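Local coordinates for putative mRNA export protein (Chaetomium thermophilum, PDB 4WP2), which probably takes part in exporting mRNA from the nucleus to the cytoplasm, represented here by the UBA-like C-terminal domain of the Mex67 export factor, at residues E12-S24 with N49-V61. Residues are numbered along the deposited sequence; the frame is centred on the assembly and turned at random.
Sequences EVSRRTGMNVEYS and NVPPEAFISQPQV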
ATOM      1  N   GLU A  12      -8.012  36.654  -5.222  1.00 21.85           N
ATOM      2  CA  GLU A  12      -9.415  37.040  -5.179  1.00 24.88           C
ATOM      3  C   GLU A  12      -9.602  38.519  -5.495  1.00 23.14           C
ATOM      4  O   GLU A  12     -10.535  38.889  -6.213  1.00 22.76           O
ATOM      5  CB  GLU A  12     -10.032  36.720  -3.818  1.00 23.26           C
ATOM      6  CG  GLU A  12     -11.512  37.042  -3.752  1.00 24.05           C
ATOM      7  CD  GLU A  12     -12.356  36.187  -4.687  1.00 35.95           C
ATOM      8  OE1 GLU A  12     -11.830  35.231  -5.298  1.00 38.06           O
ATOM      9  OE2 GLU A  12     -13.549  36.506  -4.845  1.00 36.10           O
ATOM     10  N   VAL A  13      -8.733  39.364  -4.950  1.00 20.71           N
ATOM     11  CA  VAL A  13      -8.798  40.793  -5.239  1.00 19.47           C
ATOM     12  C   VAL A  13      -8.574  41.027  -6.735  1.00 21.80           C
ATOM     13  O   VAL A  13      -9.262  41.836  -7.344  1.00 19.84           O
ATOM     14  CB  VAL A  13      -7.770  41.592  -4.410  1.00 19.66           C
ATOM     15  CG1 VAL A  13      -7.632  43.021  -4.916  1.00 18.28           C
ATOM     16  CG2 VAL A  13      -8.167  41.597  -2.936  1.00 20.09           C
ATOM     17  N   SER A  14      -7.622  40.302  -7.315  1.00 20.55           N
ATOM     18  CA  SER A  14      -7.323  40.413  -8.739  1.00 22.81           C
ATOM     19  C   SER A  14      -8.537  40.018  -9.576  1.00 22.99           C
ATOM     20  O   SER A  14      -8.875  40.688 -10.548  1.00 23.31           O
ATOM     21  CB  SER A  14      -6.117  39.545  -9.099  1.00 22.46           C
ATOM     22  OG  SER A  14      -5.842  39.586 -10.490  1.00 22.48           O
ATOM     23  N   ARG A  15      -9.183  38.920  -9.190  1.00 24.37           N
ATOM     24  CA  ARG A  15     -10.357  38.430  -9.896  1.00 23.96           C
ATOM     25  C   ARG A  15     -11.484  39.458  -9.869  1.00 25.37           C
ATOM     26  O   ARG A  15     -12.167  39.673 -10.876  1.00 28.45           O
ATOM     27  CB  ARG A  15     -10.836  37.104  -9.285  1.00 34.81           C
ATOM     28  CG  ARG A  15     -11.970  36.454 -10.049  1.00 39.85           C
ATOM     29  CD  ARG A  15     -12.451  35.178  -9.379  1.00 47.78           C
ATOM     30  NE  ARG A  15     -13.181  35.442  -8.140  1.00 51.15           N
ATOM     31  CZ  ARG A  15     -14.425  35.910  -8.094  1.00 53.22           C
ATOM     32  NH1 ARG A  15     -15.076  36.189  -9.217  1.00 60.80           N
ATOM     33  NH2 ARG A  15     -15.017  36.112  -6.925  1.00 44.83           N
ATOM     34  N   ARG A  16     -11.694  40.068  -8.707  1.00 23.21           N
ATOM     35  CA  ARG A  16     -12.794  41.005  -8.524  1.00 24.54           C
ATOM     36  C   ARG A  16     -12.533  42.382  -9.158  1.00 27.35           C
ATOM     37  O   ARG A  16     -13.442  42.974  -9.748  1.00 26.33           O
ATOM     38  CB  ARG A  16     -13.080  41.199  -7.033  1.00 23.56           C
ATOM     39  CG  ARG A  16     -13.740  40.005  -6.357  1.00 27.20           C
ATOM     40  CD  ARG A  16     -15.197  39.854  -6.751  1.00 32.20           C
ATOM     41  NE  ARG A  16     -16.023  40.907  -6.167  1.00 44.55           N
ATOM     42  CZ  ARG A  16     -16.419  40.938  -4.900  1.00 49.79           C
ATOM     43  NH1 ARG A  16     -16.042  39.988  -4.055  1.00 45.16           N
ATOM     44  NH2 ARG A  16     -17.173  41.941  -4.473  1.00 50.46           N
ATOM     45  N   THR A  17     -11.301  42.881  -9.047  1.00 23.93           N
ATOM     46  CA  THR A  17     -10.984  44.248  -9.471  1.00 24.18           C
ATOM     47  C   THR A  17     -10.424  44.346 -10.885  1.00 23.25           C
ATOM     48  O   THR A  17     -10.489  45.409 -11.503  1.00 23.30           O
ATOM     49  CB  THR A  17      -9.960  44.922  -8.535  1.00 27.36           C
ATOM     50  OG1 THR A  17      -8.694  44.264  -8.649  1.00 21.56           O
ATOM     51  CG2 THR A  17     -10.439  44.893  -7.093  1.00 20.05           C
ATOM     52  N   GLY A  18      -9.836  43.259 -11.370  1.00 24.01           N
ATOM     53  CA  GLY A  18      -9.186  43.259 -12.670  1.00 24.65           C
ATOM     54  C   GLY A  18      -7.728  43.688 -12.622  1.00 29.30           C
ATOM     55  O   GLY A  18      -7.046  43.679 -13.648  1.00 25.33           O
ATOM     56  N   MET A  19      -7.245  44.060 -11.437  1.00 23.35           N
ATOM     57  CA  MET A  19      -5.852  44.477 -11.276  1.00 22.93           C
ATOM     58  C   MET A  19      -4.890  43.306 -11.294  1.00 25.78           C
ATOM     59  O   MET A  19      -5.257  42.191 -10.937  1.00 24.24           O
ATOM     60  CB  MET A  19      -5.673  45.237  -9.965  1.00 22.26           C
ATOM     61  CG  MET A  19      -6.329  46.602  -9.928  1.00 24.22           C
ATOM     62  SD  MET A  19      -5.996  47.508  -8.397  1.00 26.72           S
ATOM     63  CE  MET A  19      -6.701  46.419  -7.157  1.00 26.90           C
ATOM     64  N   ASN A  20      -3.640  43.562 -11.675  1.00 24.38           N
ATOM     65  CA  ASN A  20      -2.622  42.520 -11.621  1.00 26.01           C
ATOM     66  C   ASN A  20      -2.280  42.188 -10.159  1.00 25.97           C
ATOM     67  O   ASN A  20      -2.783  42.832  -9.230  1.00 21.42           O
ATOM     68  CB  ASN A  20      -1.369  42.941 -12.402  1.00 23.27           C
ATOM     69  CG  ASN A  20      -0.725  44.214 -11.856  1.00 25.24           C
ATOM     70  OD1 ASN A  20      -0.834  44.530 -10.671  1.00 23.17           O
ATOM     71  ND2 ASN A  20      -0.019  44.935 -12.722  1.00 27.79           N
ATOM     72  N   VAL A  21      -1.424  41.195  -9.942  1.00 23.61           N
ATOM     73  CA  VAL A  21      -1.174  40.743  -8.572  1.00 22.67           C
ATOM     74  C   VAL A  21      -0.445  41.801  -7.739  1.00 20.80           C
ATOM     75  O   VAL A  21      -0.647  41.886  -6.526  1.00 26.02           O
ATOM     76  CB  VAL A  21      -0.379  39.411  -8.538  1.00 29.69           C
ATOM     77  CG1 VAL A  21      -1.164  38.311  -9.231  1.00 30.97           C
ATOM     78  CG2 VAL A  21       0.992  39.573  -9.156  1.00 40.55           C
ATOM     79  N   GLU A  22       0.402  42.611  -8.365  1.00 20.82           N
ATOM     80  CA  GLU A  22       1.134  43.632  -7.611  1.00 22.62           C
ATOM     81  C   GLU A  22       0.184  44.660  -6.986  1.00 21.77           C
ATOM     82  O   GLU A  22       0.255  44.947  -5.789  1.00 23.00           O
ATOM     83  CB  GLU A  22       2.144  44.353  -8.500  1.00 28.20           C
ATOM     84  CG  GLU A  22       2.851  45.497  -7.788  1.00 37.78           C
ATOM     85  CD  GLU A  22       3.861  46.204  -8.667  1.00 51.27           C
ATOM     86  OE1 GLU A  22       3.861  45.966  -9.892  1.00 60.97           O
ATOM     87  OE2 GLU A  22       4.662  46.995  -8.126  1.00 58.44           O
ATOM     88  N   TYR A  23      -0.720  45.195  -7.792  1.00 23.32           N
ATOM     89  CA  TYR A  23      -1.625  46.227  -7.304  1.00 20.67           C
ATOM     90  C   TYR A  23      -2.699  45.619  -6.400  1.00 23.02           C
ATOM     91  O   TYR A  23      -3.124  46.244  -5.430  1.00 20.29           O
ATOM     92  CB  TYR A  23      -2.226  47.002  -8.485  1.00 24.60           C
ATOM     93  CG  TYR A  23      -1.331  48.151  -8.892  1.00 28.84           C
ATOM     94  CD1 TYR A  23      -0.210  47.934  -9.680  1.00 30.23           C
ATOM     95  CD2 TYR A  23      -1.574  49.443  -8.439  1.00 28.45           C
ATOM     96  CE1 TYR A  23       0.630  48.982 -10.035  1.00 38.76           C
ATOM     97  CE2 TYR A  23      -0.742  50.494  -8.787  1.00 32.36           C
ATOM     98  CZ  TYR A  23       0.361  50.256  -9.584  1.00 38.93           C
ATOM     99  OH  TYR A  23       1.196  51.294  -9.937  1.00 49.61           O
ATOM    100  N   SER A  24      -3.075  44.372  -6.664  1.00 21.47           N
ATOM    101  CA  SER A  24      -4.018  43.671  -5.793  1.00 20.30           C
ATOM    102  C   SER A  24      -3.450  43.554  -4.380  1.00 19.87           C
ATOM    103  O   SER A  24      -4.159  43.767  -3.397  1.00 19.68           O
ATOM    104  CB  SER A  24      -4.337  42.284  -6.348  1.00 20.53           C
ATOM    105  OG  SER A  24      -5.086  42.371  -7.547  1.00 23.05           O
ATOM    106  N   ASN A  49      -6.903  56.333  -9.376  1.00 56.05           N
ATOM    107  CA  ASN A  49      -5.458  56.535  -9.279  1.00 55.43           C
ATOM    108  C   ASN A  49      -4.630  55.305  -9.649  1.00 51.38           C
ATOM    109  O   ASN A  49      -3.402  55.349  -9.587  1.00 58.94           O
ATOM    110  CB  ASN A  49      -5.083  56.991  -7.866  1.00 64.80           C
ATOM    111  CG  ASN A  49      -5.790  58.272  -7.462  1.00 71.08           C
ATOM    112  OD1 ASN A  49      -5.496  59.346  -7.987  1.00 77.25           O
ATOM    113  ND2 ASN A  49      -6.711  58.170  -6.508  1.00 70.20           N
ATOM    114  N   VAL A  50      -5.287  54.206 -10.016  1.00 43.69           N
ATOM    115  CA  VAL A  50      -4.569  53.006 -10.442  1.00 40.31           C
ATOM    116  C   VAL A  50      -4.220  53.132 -11.922  1.00 33.62           C
ATOM    117  O   VAL A  50      -5.097  53.410 -12.733  1.00 31.64           O
ATOM    118  CB  VAL A  50      -5.390  51.717 -10.207  1.00 34.06           C
ATOM    119  CG1 VAL A  50      -4.653  50.488 -10.760  1.00 31.11           C
ATOM    120  CG2 VAL A  50      -5.691  51.538  -8.724  1.00 34.00           C
ATOM    121  N   PRO A  51      -2.942  52.929 -12.284  1.00 31.03           N
ATOM    122  CA  PRO A  51      -2.608  53.076 -13.705  1.00 31.31           C
ATOM    123  C   PRO A  51      -3.353  52.070 -14.585  1.00 33.54           C
ATOM    124  O   PRO A  51      -3.514  50.923 -14.179  1.00 30.97           O
ATOM    125  CB  PRO A  51      -1.095  52.823 -13.742  1.00 37.38           C
ATOM    126  CG  PRO A  51      -0.771  52.126 -12.467  1.00 45.27           C
ATOM    127  CD  PRO A  51      -1.763  52.603 -11.465  1.00 35.80           C
ATOM    128  N   PRO A  52      -3.784  52.489 -15.787  1.00 29.77           N
ATOM    129  CA  PRO A  52      -4.553  51.573 -16.640  1.00 29.30           C
ATOM    130  C   PRO A  52      -3.795  50.306 -17.018  1.00 28.45           C
ATOM    131  O   PRO A  52      -4.422  49.266 -17.199  1.00 28.15           O
ATOM    132  CB  PRO A  52      -4.863  52.422 -17.885  1.00 29.27           C
ATOM    133  CG  PRO A  52      -3.930  53.586 -17.828  1.00 37.19           C
ATOM    134  CD  PRO A  52      -3.665  53.831 -16.381  1.00 32.43           C
ATOM    135  N   GLU A  53      -2.472  50.391 -17.127  1.00 28.34           N
ATOM    136  CA  GLU A  53      -1.661  49.233 -17.504  1.00 28.88           C
ATOM    137  C   GLU A  53      -1.682  48.126 -16.440  1.00 29.93           C
ATOM    138  O   GLU A  53      -1.335  46.982 -16.720  1.00 34.80           O
ATOM    139  CB  GLU A  53      -0.220  49.658 -17.802  1.00 38.75           C
ATOM    140  CG  GLU A  53       0.527  50.305 -16.648  1.00 41.27           C
ATOM    141  CD  GLU A  53       0.440  51.823 -16.647  1.00 45.71           C
ATOM    142  OE1 GLU A  53      -0.463  52.386 -17.300  1.00 40.88           O
ATOM    143  OE2 GLU A  53       1.285  52.456 -15.981  1.00 45.98           O
ATOM    144  N   ALA A  54      -2.092  48.470 -15.227  1.00 27.94           N
ATOM    145  CA  ALA A  54      -2.145  47.519 -14.123  1.00 31.09           C
ATOM    146  C   ALA A  54      -3.290  46.514 -14.272  1.00 28.40           C
ATOM    147  O   ALA A  54      -3.341  45.520 -13.549  1.00 29.44           O
ATOM    148  CB  ALA A  54      -2.273  48.264 -12.806  1.00 30.17           C
ATOM    149  N   PHE A  55      -4.203  46.768 -15.209  1.00 28.68           N
ATOM    150  CA  PHE A  55      -5.414  45.953 -15.366  1.00 27.85           C
ATOM    151  C   PHE A  55      -5.238  44.803 -16.359  1.00 27.00           C
ATOM    152  O   PHE A  55      -4.901  45.022 -17.521  1.00 26.55           O
ATOM    153  CB  PHE A  55      -6.589  46.836 -15.783  1.00 28.36           C
ATOM    154  CG  PHE A  55      -7.126  47.682 -14.659  1.00 29.26           C
ATOM    155  CD1 PHE A  55      -6.573  48.923 -14.386  1.00 29.68           C
ATOM    156  CD2 PHE A  55      -8.171  47.232 -13.874  1.00 29.70           C
ATOM    157  CE1 PHE A  55      -7.057  49.699 -13.354  1.00 30.51           C
ATOM    158  CE2 PHE A  55      -8.662  48.006 -12.834  1.00 30.53           C
ATOM    159  CZ  PHE A  55      -8.106  49.239 -12.576  1.00 30.93           C
ATOM    160  N   ILE A  56      -5.372  43.573 -15.864  1.00 26.77           N
ATOM    161  CA  ILE A  56      -5.261  42.381 -16.715  1.00 25.99           C
ATOM    162  C   ILE A  56      -6.550  41.574 -16.947  1.00 31.33           C
ATOM    163  O   ILE A  56      -6.538  40.567 -17.672  1.00 25.35           O
ATOM    164  CB  ILE A  56      -4.216  41.421 -16.113  1.00 25.57           C
ATOM    165  CG1 ILE A  56      -4.626  41.027 -14.689  1.00 33.18           C
ATOM    166  CG2 ILE A  56      -2.840  42.077 -16.126  1.00 28.22           C
ATOM    167  CD1 ILE A  56      -3.674  40.071 -14.006  1.00 33.74           C
ATOM    168  N   SER A  57      -7.650  41.978 -16.323  1.00 26.69           N
ATOM    169  CA  SER A  57      -8.928  41.284 -16.511  1.00 26.76           C
ATOM    170  C   SER A  57     -10.096  42.238 -16.251  1.00 27.56           C
ATOM    171  O   SER A  57      -9.900  43.387 -15.870  1.00 28.05           O
ATOM    172  CB  SER A  57      -9.021  40.025 -15.634  1.00 26.69           C
ATOM    173  OG  SER A  57      -8.971  40.333 -14.258  1.00 27.31           O
ATOM    174  N   GLN A  58     -11.316  41.760 -16.445  1.00 27.70           N
ATOM    175  CA  GLN A  58     -12.474  42.635 -16.331  1.00 28.42           C
ATOM    176  C   GLN A  58     -12.787  43.101 -14.915  1.00 29.23           C
ATOM    177  O   GLN A  58     -12.877  42.288 -14.004  1.00 29.32           O
ATOM    178  CB  GLN A  58     -13.691  41.894 -16.889  1.00 28.35           C
ATOM    179  CG  GLN A  58     -14.975  42.690 -16.888  1.00 29.05           C
ATOM    180  CD  GLN A  58     -16.062  42.045 -17.729  1.00 32.36           C
ATOM    181  OE1 GLN A  58     -15.853  41.002 -18.364  1.00 35.12           O
ATOM    182  NE2 GLN A  58     -17.238  42.650 -17.720  1.00 29.49           N
ATOM    183  N   PRO A  59     -12.990  44.423 -14.734  1.00 29.84           N
ATOM    184  CA  PRO A  59     -13.425  44.868 -13.409  1.00 30.65           C
ATOM    185  C   PRO A  59     -14.802  44.308 -13.115  1.00 32.93           C
ATOM    186  O   PRO A  59     -15.695  44.451 -13.949  1.00 31.04           O
ATOM    187  CB  PRO A  59     -13.454  46.396 -13.526  1.00 31.17           C
ATOM    188  CG  PRO A  59     -12.589  46.727 -14.692  1.00 30.57           C
ATOM    189  CD  PRO A  59     -12.726  45.559 -15.637  1.00 29.82           C
ATOM    190  N   GLN A  60     -14.985  43.721 -11.940  1.00 31.33           N
ATOM    191  CA  GLN A  60     -16.254  43.085 -11.615  1.00 31.66           C
ATOM    192  C   GLN A  60     -16.471  43.049 -10.107  1.00 32.31           C
ATOM    193  O   GLN A  60     -16.898  42.036  -9.557  1.00 32.33           O
ATOM    194  CB  GLN A  60     -16.307  41.673 -12.211  1.00 33.68           C
ATOM    195  CG  GLN A  60     -15.081  40.816 -11.926  1.00 33.72           C
ATOM    196  CD  GLN A  60     -15.001  39.588 -12.823  1.00 38.91           C
ATOM    197  OE1 GLN A  60     -15.291  39.657 -14.018  1.00 37.54           O
ATOM    198  NE2 GLN A  60     -14.593  38.462 -12.248  1.00 42.71           N
ATOM    199  N   VAL A  61     -16.076  44.133  -9.446  1.00 33.37           N
ATOM    200  CA  VAL A  61     -16.344  44.337  -8.023  1.00 40.74           C
ATOM    201  C   VAL A  61     -17.816  44.055  -7.708  1.00 59.95           C
ATOM    202  O   VAL A  61     -18.639  44.970  -7.709  1.00 65.49           O
ATOM    203  CB  VAL A  61     -15.962  45.762  -7.574  1.00 40.46           C
ATOM    204  CG1 VAL A  61     -16.305  45.983  -6.100  1.00 47.63           C
ATOM    205  CG2 VAL A  61     -14.472  46.002  -7.798  1.00 36.12           C
ATOM    206  OXT VAL A  61     -18.243  42.916  -7.501  1.00 69.34           O
TER
HETATM  207  O   HOH W   1      -7.423  38.664 -12.741  1.00 24.81           O
HETATM  208  O   HOH W   2     -11.468  39.955 -13.509  1.00 24.42           O
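Tyr23 lays one ring face against the methyl of Ala54, a CH-pi contact with Ala54 CB 4.1 Å from the ring centroid. Val50 CG1 and Pro51 pack obliquely against the same ring, Pro51 CD lying 3.6 Å from Tyr23 CE2. Next along, Met19 puts its CG over a face of the Phe55 ring, toward the rim, while its SD rests on both methyls of Val50. Replacing Tyr23 with an alanine would probably open a gap beside Val50 and Pro51 and leave the Ala54 methyl without its ring. The backbones meet at a single bridge of Met19 with Phe55: Asn20 N donates to Ala54 O at 2.7 Å, and Gly18 O accepts from both Ile56 N and Ser57 N. This is the compact three-helix UBA-like fold of the TAP C-terminal family, with the tail after helix 36-46 running back across the turn between helices 2-17 and 21-25. In that turn Gly18 has positive phi and sits so close to Ser57 O that a CB would clash with it. Farther down the tail, Gln60 N donates to Arg16 O at 2.8 Å, and Arg16, its chain bent at both CB-CG and CG-CD (chi2 -73°, chi3 -71°), brings NE to the terminal carboxylate, 3.3 Å from Val61 OXT, in a salt bridge. Two waters tie Ser57 OG to Ser14 OG and to Arg15 O. Behind this layer, Ser14 OG holds Met19 O, Thr17 OG1 accepts from Met19 N in an ST turn, and Asn20 OD1 caps helix 21-25 through Tyr23 N, 3.0 Å away; Met19 also reaches Phe43 of helix 36-46.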